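Local coordinates for protein probable dehydrogenase (Bordetella bronchiseptica, PDB 3MOI) that probably acts as an NAD(P)-dependent oxidoreductase of the GFO/IDH/MocA family, although its substrate is not established, at residues 102-107 with 364-369; 128-133 with 187-192. All blocks are in the same frame, centred on the assembly; numbering follows the deposited sequence.

How the interactions relate
From the N terminus, the chain first builds the parallel sheet and helices of the Rossmann domain, where 102-107 lies on helix 101-114. It then passes into the second domain through helix 128-139, and interaction 2 closes the shorter loop when 187-192, at the end of helix 179-190, packs on 128-133. Interaction 1 closes only near the C terminus, where 364-369 of helix 362-381 returns to 102-107, so interaction 2 is nested within its loop. Interaction 2 joins two helices beside the mixed sheet, whereas interaction 1 ties the C-terminal helix to the Rossmann domain. Their centres lie about 21 Å apart, yet a salt bridge between Lys-187 and Asp-367 connects them.

Interaction 1: 102-107 with 364-369; sequences DEADRM and WGKDTL
Lys-366 reaches Asp-105 because its CG stands anti to the backbone N (chi1 179°) and the rest of the chain runs on fully extended, carrying the ammonium group from helix 362-381 across to helix 101-114. Asp-105 is turned to receive it: its CG lies anti to the carbonyl carbon (chi1 -74°), which brings the carboxylate up to the lysine although the CB itself does not point there. The two side chains cross obliquely, and NZ of Lys-366 forms a salt bridge with OD1 of Asp-105. The modelled separation of 2.4 Å is very short, and at this resolution its exact value carries little weight. OD2 of Asp-105 is placed 3.3 Å from NZ of Lys-366, and any preference of the ammonium group for OD1 is doubtful.

Nearer the lysine backbone, the base of the side chain rests on the methyl group of Ala-104. CB of Ala-104 lies 4.0 Å from CG of Lys-366, and the CA atoms of these two residues come within 5.8 Å. Ala-104 is buried and also touches Thr-98 in the preceding loop. Helix 101-114 belongs to the NAD-binding Rossmann domain, connecting strands 90-93 and 118-120, neighbours in its parallel sheet, so the contact fastens the C-terminal helix to the flank of the nucleotide-binding fold. The opposite flank of helix 362-381 is anchored differently: Asp-367 makes a salt bridge with Arg-387, while Thr-368 hydrogen-bonds to Asp-184. Between the two segments the interface is small, burying 157 Å² in all, apolar near the root of the lysine and charged at its end. Both members of the ion pair are only partly exposed, and the carboxylate would be expected to favour the protonated form of the lysine.

Interaction 2: 128-133 with 187-192; sequences PVVRTL and KTITGQ
Thr-188 leads the contact from helix 179-190, turning its methyl CG2 onto CG1 of Val-130 at 3.7 Å. The two branched side chains are set roughly perpendicular. With OG1 beside the backbone N (chi1 -68°), CG2 is left anti to that N and faces the valine, so Thr-188 presents carbon to it, while OG1 is held by a hydrogen bond to the backbone O of Asp-184, one turn back in the same helix. The backbone O of Thr-188 in turn accepts from NE of Arg-134, just beyond 128-133, adding a polar link between the two helices.

Ile-189 follows and makes the larger share of the contact. Its CG1 lies 3.9 Å from CB of Leu-133 and 4.2 Å from CG1 of Val-130, touching both residues. The terminal CD1 of Ile-189 meets CD1 of Leu-133 at 3.9 Å, the two side chains running alongside each other in the same direction. Met-303 on strand 302-307 touches Val-130, Leu-133 and Ile-189, so this apolar cluster rests against the mixed sheet of the C-terminal domain, the part of the GFO/IDH/MocA fold that follows the Rossmann domain.

The helix then ends. At Thr-190 an ST turn forms, OG1 accepting from the backbone N of Gln-192 at 2.9 Å, and Gly-191 adopts positive phi (60°) as the chain leaves the helix. Gln-192 continues toward strand 194-202, with its OE1 accepting a hydrogen bond from the backbone N of Asp-222.

Val-130, Leu-133, Thr-188 and Ile-189 are all buried, and their side chains meet through carbon alone. Cohesion between them therefore probably comes from dispersion and the exclusion of water, with the threonine hydroxyl's hydrogen bond to its own helix probably offsetting the cost of burying it.

Interaction 1: 102-107 with 364-369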
ATOM      1  N   ASP A 102     -10.377  23.631  20.072  1.00 33.96           N
ATOM      2  CA  ASP A 102     -11.273  24.516  20.779  1.00 33.88           C
ATOM      3  C   ASP A 102     -12.443  24.927  19.891  1.00 32.76           C
ATOM      4  O   ASP A 102     -13.612  24.981  20.336  1.00 31.57           O
ATOM      5  CB  ASP A 102     -10.552  25.803  21.205  1.00 34.35           C
ATOM      6  CG  ASP A 102      -9.496  25.587  22.271  1.00 39.46           C
ATOM      7  OD1 ASP A 102      -9.617  24.668  23.128  1.00 42.65           O
ATOM      8  OD2 ASP A 102      -8.533  26.413  22.291  1.00 47.37           O
ATOM      9  N   GLU A 103     -12.123  25.305  18.663  1.00 31.75           N
ATOM     10  CA  GLU A 103     -13.186  25.580  17.711  1.00 32.57           C
ATOM     11  C   GLU A 103     -14.144  24.386  17.606  1.00 32.05           C
ATOM     12  O   GLU A 103     -15.390  24.509  17.743  1.00 31.52           O
ATOM     13  CB  GLU A 103     -12.649  25.964  16.333  1.00 32.57           C
ATOM     14  CG  GLU A 103     -12.067  27.392  16.328  1.00 34.03           C
ATOM     15  CD  GLU A 103     -11.785  28.008  14.925  1.00 34.98           C
ATOM     16  OE1 GLU A 103     -12.192  27.453  13.895  1.00 30.19           O
ATOM     17  OE2 GLU A 103     -11.145  29.103  14.863  1.00 39.08           O
ATOM     18  N   ALA A 104     -13.565  23.231  17.363  1.00 31.49           N
ATOM     19  CA  ALA A 104     -14.378  22.049  17.226  1.00 31.78           C
ATOM     20  C   ALA A 104     -15.278  21.875  18.458  1.00 31.86           C
ATOM     21  O   ALA A 104     -16.379  21.462  18.328  1.00 30.28           O
ATOM     22  CB  ALA A 104     -13.545  20.897  17.014  1.00 30.82           C
ATOM     23  N   ASP A 105     -14.821  22.250  19.636  1.00 33.15           N
ATOM     24  CA  ASP A 105     -15.654  22.135  20.823  1.00 34.38           C
ATOM     25  C   ASP A 105     -16.730  23.165  20.778  1.00 34.99           C
ATOM     26  O   ASP A 105     -17.833  22.859  21.143  1.00 36.06           O
ATOM     27  CB  ASP A 105     -14.860  22.272  22.145  1.00 33.61           C
ATOM     28  CG  ASP A 105     -14.015  21.027  22.446  1.00 36.48           C
ATOM     29  OD1 ASP A 105     -14.242  19.946  21.788  1.00 37.05           O
ATOM     30  OD2 ASP A 105     -13.135  21.111  23.334  1.00 36.43           O
ATOM     31  N   ARG A 106     -16.432  24.374  20.333  1.00 35.56           N
ATOM     32  CA  ARG A 106     -17.479  25.383  20.272  1.00 37.00           C
ATOM     33  C   ARG A 106     -18.566  24.986  19.300  1.00 34.33           C
ATOM     34  O   ARG A 106     -19.752  25.314  19.513  1.00 33.83           O
ATOM     35  CB  ARG A 106     -16.963  26.765  19.829  1.00 39.39           C
ATOM     36  CG  ARG A 106     -16.087  27.558  20.832  1.00 45.47           C
ATOM     37  CD  ARG A 106     -15.886  29.021  20.229  1.00 52.83           C
ATOM     38  NE  ARG A 106     -17.197  29.718  20.137  1.00 57.68           N
ATOM     39  CZ  ARG A 106     -17.547  30.653  19.247  1.00 60.71           C
ATOM     40  NH1 ARG A 106     -16.739  31.053  18.248  1.00 61.34           N
ATOM     41  NH2 ARG A 106     -18.756  31.180  19.345  1.00 61.47           N
ATOM     42  N   MET A 107     -18.172  24.287  18.252  1.00 32.35           N
ATOM     43  CA  MET A 107     -19.115  23.850  17.195  1.00 31.60           C
ATOM     44  C   MET A 107     -20.068  22.750  17.738  1.00 32.06           C
ATOM     45  O   MET A 107     -21.310  22.831  17.597  1.00 32.12           O
ATOM     46  CB  MET A 107     -18.340  23.414  15.936  1.00 31.45           C
ATOM     47  CG  MET A 107     -17.633  24.598  15.129  1.00 29.74           C
ATOM     48  SD  MET A 107     -16.434  24.141  13.865  1.00 26.94           S
ATOM     49  CE  MET A 107     -15.127  24.209  14.861  1.00 29.76           C
ATOM     50  N   TRP A 364     -17.517  13.429  15.040  1.00 28.36           N
ATOM     51  CA  TRP A 364     -16.797  12.594  14.153  1.00 28.13           C
ATOM     52  C   TRP A 364     -15.766  13.452  13.488  1.00 28.54           C
ATOM     53  O   TRP A 364     -14.636  13.058  13.327  1.00 29.36           O
ATOM     54  CB  TRP A 364     -17.775  12.011  13.165  1.00 28.39           C
ATOM     55  CG  TRP A 364     -17.219  11.456  11.903  1.00 31.32           C
ATOM     56  CD1 TRP A 364     -16.692  12.156  10.850  1.00 32.07           C
ATOM     57  CD2 TRP A 364     -17.278  10.104  11.485  1.00 34.39           C
ATOM     58  NE1 TRP A 364     -16.310  11.293   9.844  1.00 34.65           N
ATOM     59  CE2 TRP A 364     -16.679  10.027  10.211  1.00 35.94           C
ATOM     60  CE3 TRP A 364     -17.753   8.933  12.075  1.00 36.52           C
ATOM     61  CZ2 TRP A 364     -16.592   8.852   9.520  1.00 36.25           C
ATOM     62  CZ3 TRP A 364     -17.652   7.787  11.403  1.00 34.65           C
ATOM     63  CH2 TRP A 364     -17.067   7.732  10.144  1.00 35.76           C
ATOM     64  N   GLY A 365     -16.165  14.638  13.085  1.00 28.76           N
ATOM     65  CA  GLY A 365     -15.240  15.654  12.557  1.00 28.64           C
ATOM     66  C   GLY A 365     -14.068  15.969  13.486  1.00 28.94           C
ATOM     67  O   GLY A 365     -12.880  15.880  13.056  1.00 27.83           O
ATOM     68  N   LYS A 366     -14.367  16.264  14.762  1.00 28.53           N
ATOM     69  CA  LYS A 366     -13.268  16.565  15.710  1.00 29.12           C
ATOM     70  C   LYS A 366     -12.323  15.394  15.762  1.00 28.76           C
ATOM     71  O   LYS A 366     -11.095  15.574  15.722  1.00 29.44           O
ATOM     72  CB  LYS A 366     -13.746  16.884  17.134  1.00 29.29           C
ATOM     73  CG  LYS A 366     -12.609  17.163  18.130  1.00 29.05           C
ATOM     74  CD  LYS A 366     -13.122  17.478  19.536  1.00 29.31           C
ATOM     75  CE  LYS A 366     -11.987  17.995  20.441  1.00 31.15           C
ATOM     76  NZ  LYS A 366     -12.492  18.269  21.856  1.00 30.60           N
ATOM     77  N   ASP A 367     -12.906  14.215  15.825  1.00 28.27           N
ATOM     78  CA  ASP A 367     -12.157  12.997  15.838  1.00 28.88           C
ATOM     79  C   ASP A 367     -11.236  12.843  14.633  1.00 29.75           C
ATOM     80  O   ASP A 367     -10.041  12.516  14.790  1.00 29.62           O
ATOM     81  CB  ASP A 367     -13.071  11.792  16.011  1.00 29.05           C
ATOM     82  CG  ASP A 367     -12.280  10.501  16.064  1.00 30.55           C
ATOM     83  OD1 ASP A 367     -11.882  10.043  17.200  1.00 32.33           O
ATOM     84  OD2 ASP A 367     -11.991  10.004  14.954  1.00 28.63           O
ATOM     85  N   THR A 368     -11.717  13.186  13.444  1.00 30.11           N
ATOM     86  CA  THR A 368     -10.839  13.167  12.285  1.00 29.68           C
ATOM     87  C   THR A 368      -9.766  14.246  12.419  1.00 30.89           C
ATOM     88  O   THR A 368      -8.551  14.048  12.080  1.00 32.64           O
ATOM     89  CB  THR A 368     -11.645  13.330  11.022  1.00 29.34           C
ATOM     90  OG1 THR A 368     -12.434  12.156  10.866  1.00 29.76           O
ATOM     91  CG2 THR A 368     -10.753  13.538   9.772  1.00 27.34           C
ATOM     92  N   LEU A 369     -10.149  15.406  12.919  1.00 31.03           N
ATOM     93  CA  LEU A 369      -9.113  16.434  13.143  1.00 30.92           C
ATOM     94  C   LEU A 369      -8.058  15.833  14.081  1.00 31.72           C
ATOM     95  O   LEU A 369      -6.877  15.933  13.777  1.00 32.38           O
ATOM     96  CB  LEU A 369      -9.714  17.709  13.681  1.00 31.00           C
ATOM     97  CG  LEU A 369      -8.798  18.830  14.177  1.00 30.78           C
ATOM     98  CD1 LEU A 369      -7.868  19.419  13.091  1.00 27.56           C
ATOM     99  CD2 LEU A 369      -9.664  19.874  14.756  1.00 27.93           C
TER

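Interaction 2: 128-133 with 187-192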
ATOM      1  N   PRO A 128     -20.460   6.202  -2.862  1.00 35.57           N
ATOM      2  CA  PRO A 128     -21.191   4.936  -2.654  1.00 35.75           C
ATOM      3  C   PRO A 128     -20.309   3.717  -2.648  1.00 34.85           C
ATOM      4  O   PRO A 128     -20.662   2.743  -2.035  1.00 36.10           O
ATOM      5  CB  PRO A 128     -22.161   4.858  -3.862  1.00 35.84           C
ATOM      6  CG  PRO A 128     -22.290   6.267  -4.339  1.00 36.02           C
ATOM      7  CD  PRO A 128     -20.928   6.915  -4.055  1.00 35.65           C
ATOM      8  N   VAL A 129     -19.172   3.725  -3.318  1.00 34.09           N
ATOM      9  CA  VAL A 129     -18.317   2.542  -3.208  1.00 33.71           C
ATOM     10  C   VAL A 129     -17.888   2.293  -1.758  1.00 33.79           C
ATOM     11  O   VAL A 129     -17.870   1.141  -1.306  1.00 33.28           O
ATOM     12  CB  VAL A 129     -17.118   2.560  -4.167  1.00 34.06           C
ATOM     13  CG1 VAL A 129     -17.614   2.639  -5.651  1.00 32.33           C
ATOM     14  CG2 VAL A 129     -16.156   3.678  -3.825  1.00 33.40           C
ATOM     15  N   VAL A 130     -17.638   3.368  -1.004  1.00 34.03           N
ATOM     16  CA  VAL A 130     -17.277   3.255   0.405  1.00 33.70           C
ATOM     17  C   VAL A 130     -18.451   2.824   1.241  1.00 33.99           C
ATOM     18  O   VAL A 130     -18.338   2.010   2.138  1.00 34.19           O
ATOM     19  CB  VAL A 130     -16.740   4.567   0.925  1.00 34.36           C
ATOM     20  CG1 VAL A 130     -16.543   4.495   2.414  1.00 32.50           C
ATOM     21  CG2 VAL A 130     -15.414   4.951   0.152  1.00 33.21           C
ATOM     22  N   ARG A 131     -19.606   3.347   0.953  1.00 34.79           N
ATOM     23  CA  ARG A 131     -20.809   2.869   1.637  1.00 35.83           C
ATOM     24  C   ARG A 131     -21.048   1.419   1.315  1.00 34.36           C
ATOM     25  O   ARG A 131     -21.434   0.619   2.184  1.00 34.58           O
ATOM     26  CB  ARG A 131     -22.003   3.681   1.192  1.00 36.71           C
ATOM     27  CG  ARG A 131     -23.354   3.327   1.842  1.00 42.71           C
ATOM     28  CD  ARG A 131     -24.320   4.508   1.542  1.00 49.50           C
ATOM     29  NE  ARG A 131     -25.660   4.054   1.181  1.00 55.49           N
ATOM     30  CZ  ARG A 131     -26.786   4.431   1.798  1.00 59.68           C
ATOM     31  NH1 ARG A 131     -26.766   5.278   2.844  1.00 59.84           N
ATOM     32  NH2 ARG A 131     -27.951   3.949   1.370  1.00 59.32           N
ATOM     33  N   THR A 132     -20.775   1.054   0.074  1.00 33.84           N
ATOM     34  CA  THR A 132     -20.942  -0.349  -0.322  1.00 33.71           C
ATOM     35  C   THR A 132     -19.985  -1.235   0.406  1.00 33.14           C
ATOM     36  O   THR A 132     -20.408  -2.300   0.823  1.00 35.07           O
ATOM     37  CB  THR A 132     -20.808  -0.584  -1.828  1.00 34.23           C
ATOM     38  OG1 THR A 132     -21.617   0.373  -2.510  1.00 31.63           O
ATOM     39  CG2 THR A 132     -21.257  -2.008  -2.186  1.00 32.41           C
ATOM     40  N   LEU A 133     -18.734  -0.810   0.561  1.00 32.26           N
ATOM     41  CA  LEU A 133     -17.748  -1.597   1.300  1.00 32.76           C
ATOM     42  C   LEU A 133     -18.240  -1.771   2.723  1.00 34.05           C
ATOM     43  O   LEU A 133     -18.165  -2.869   3.249  1.00 33.81           O
ATOM     44  CB  LEU A 133     -16.308  -0.996   1.275  1.00 31.83           C
ATOM     45  CG  LEU A 133     -15.488  -1.010  -0.053  1.00 30.89           C
ATOM     46  CD1 LEU A 133     -14.388   0.088  -0.111  1.00 27.06           C
ATOM     47  CD2 LEU A 133     -14.832  -2.351  -0.418  1.00 29.77           C
ATOM     48  N   LYS A 187     -12.646   4.844   8.877  1.00 31.34           N
ATOM     49  CA  LYS A 187     -13.673   4.787   9.883  1.00 31.87           C
ATOM     50  C   LYS A 187     -15.041   4.285   9.391  1.00 30.96           C
ATOM     51  O   LYS A 187     -15.755   3.566  10.106  1.00 29.99           O
ATOM     52  CB  LYS A 187     -13.855   6.145  10.458  1.00 33.43           C
ATOM     53  CG  LYS A 187     -12.626   6.649  11.255  1.00 36.18           C
ATOM     54  CD  LYS A 187     -13.127   7.656  12.293  1.00 38.26           C
ATOM     55  CE  LYS A 187     -13.277   8.983  11.771  1.00 38.12           C
ATOM     56  NZ  LYS A 187     -13.685   9.899  12.860  1.00 36.98           N
ATOM     57  N   THR A 188     -15.434   4.705   8.209  1.00 30.27           N
ATOM     58  CA  THR A 188     -16.720   4.323   7.692  1.00 30.80           C
ATOM     59  C   THR A 188     -16.784   2.813   7.373  1.00 32.25           C
ATOM     60  O   THR A 188     -17.684   2.115   7.819  1.00 32.63           O
ATOM     61  CB  THR A 188     -17.018   5.108   6.437  1.00 31.86           C
ATOM     62  OG1 THR A 188     -17.215   6.502   6.754  1.00 32.71           O
ATOM     63  CG2 THR A 188     -18.247   4.544   5.725  1.00 29.18           C
ATOM     64  N   ILE A 189     -15.783   2.296   6.629  1.00 33.14           N
ATOM     65  CA  ILE A 189     -15.708   0.891   6.308  1.00 31.33           C
ATOM     66  C   ILE A 189     -15.667   0.089   7.592  1.00 31.81           C
ATOM     67  O   ILE A 189     -16.333  -0.921   7.676  1.00 32.23           O
ATOM     68  CB  ILE A 189     -14.476   0.592   5.461  1.00 31.28           C
ATOM     69  CG1 ILE A 189     -14.639   1.190   4.063  1.00 30.90           C
ATOM     70  CG2 ILE A 189     -14.214  -0.922   5.322  1.00 28.09           C
ATOM     71  CD1 ILE A 189     -13.289   1.556   3.343  1.00 26.68           C
ATOM     72  N   THR A 190     -14.882   0.471   8.581  1.00 30.64           N
ATOM     73  CA  THR A 190     -14.732  -0.456   9.658  1.00 31.46           C
ATOM     74  C   THR A 190     -15.700  -0.236  10.775  1.00 32.39           C
ATOM     75  O   THR A 190     -15.917  -1.102  11.561  1.00 33.06           O
ATOM     76  CB  THR A 190     -13.352  -0.431  10.292  1.00 31.75           C
ATOM     77  OG1 THR A 190     -13.166   0.814  10.979  1.00 31.66           O
ATOM     78  CG2 THR A 190     -12.259  -0.682   9.219  1.00 30.46           C
ATOM     79  N   GLY A 191     -16.276   0.935  10.893  1.00 33.50           N
ATOM     80  CA  GLY A 191     -16.964   1.266  12.146  1.00 33.62           C
ATOM     81  C   GLY A 191     -16.125   1.250  13.423  1.00 33.62           C
ATOM     82  O   GLY A 191     -16.691   1.196  14.486  1.00 33.35           O
ATOM     83  N   GLN A 192     -14.793   1.285  13.333  1.00 33.39           N
ATOM     84  CA  GLN A 192     -13.950   1.303  14.536  1.00 32.84           C
ATOM     85  C   GLN A 192     -13.245   2.638  14.830  1.00 33.11           C
ATOM     86  O   GLN A 192     -12.904   3.400  13.953  1.00 33.66           O
ATOM     87  CB  GLN A 192     -12.933   0.213  14.436  1.00 33.11           C
ATOM     88  CG  GLN A 192     -13.537  -1.234  14.502  1.00 34.35           C
ATOM     89  CD  GLN A 192     -12.433  -2.231  14.650  1.00 39.60           C
ATOM     90  OE1 GLN A 192     -11.751  -2.249  15.702  1.00 43.68           O
ATOM     91  NE2 GLN A 192     -12.194  -3.054  13.597  1.00 37.34           N
TER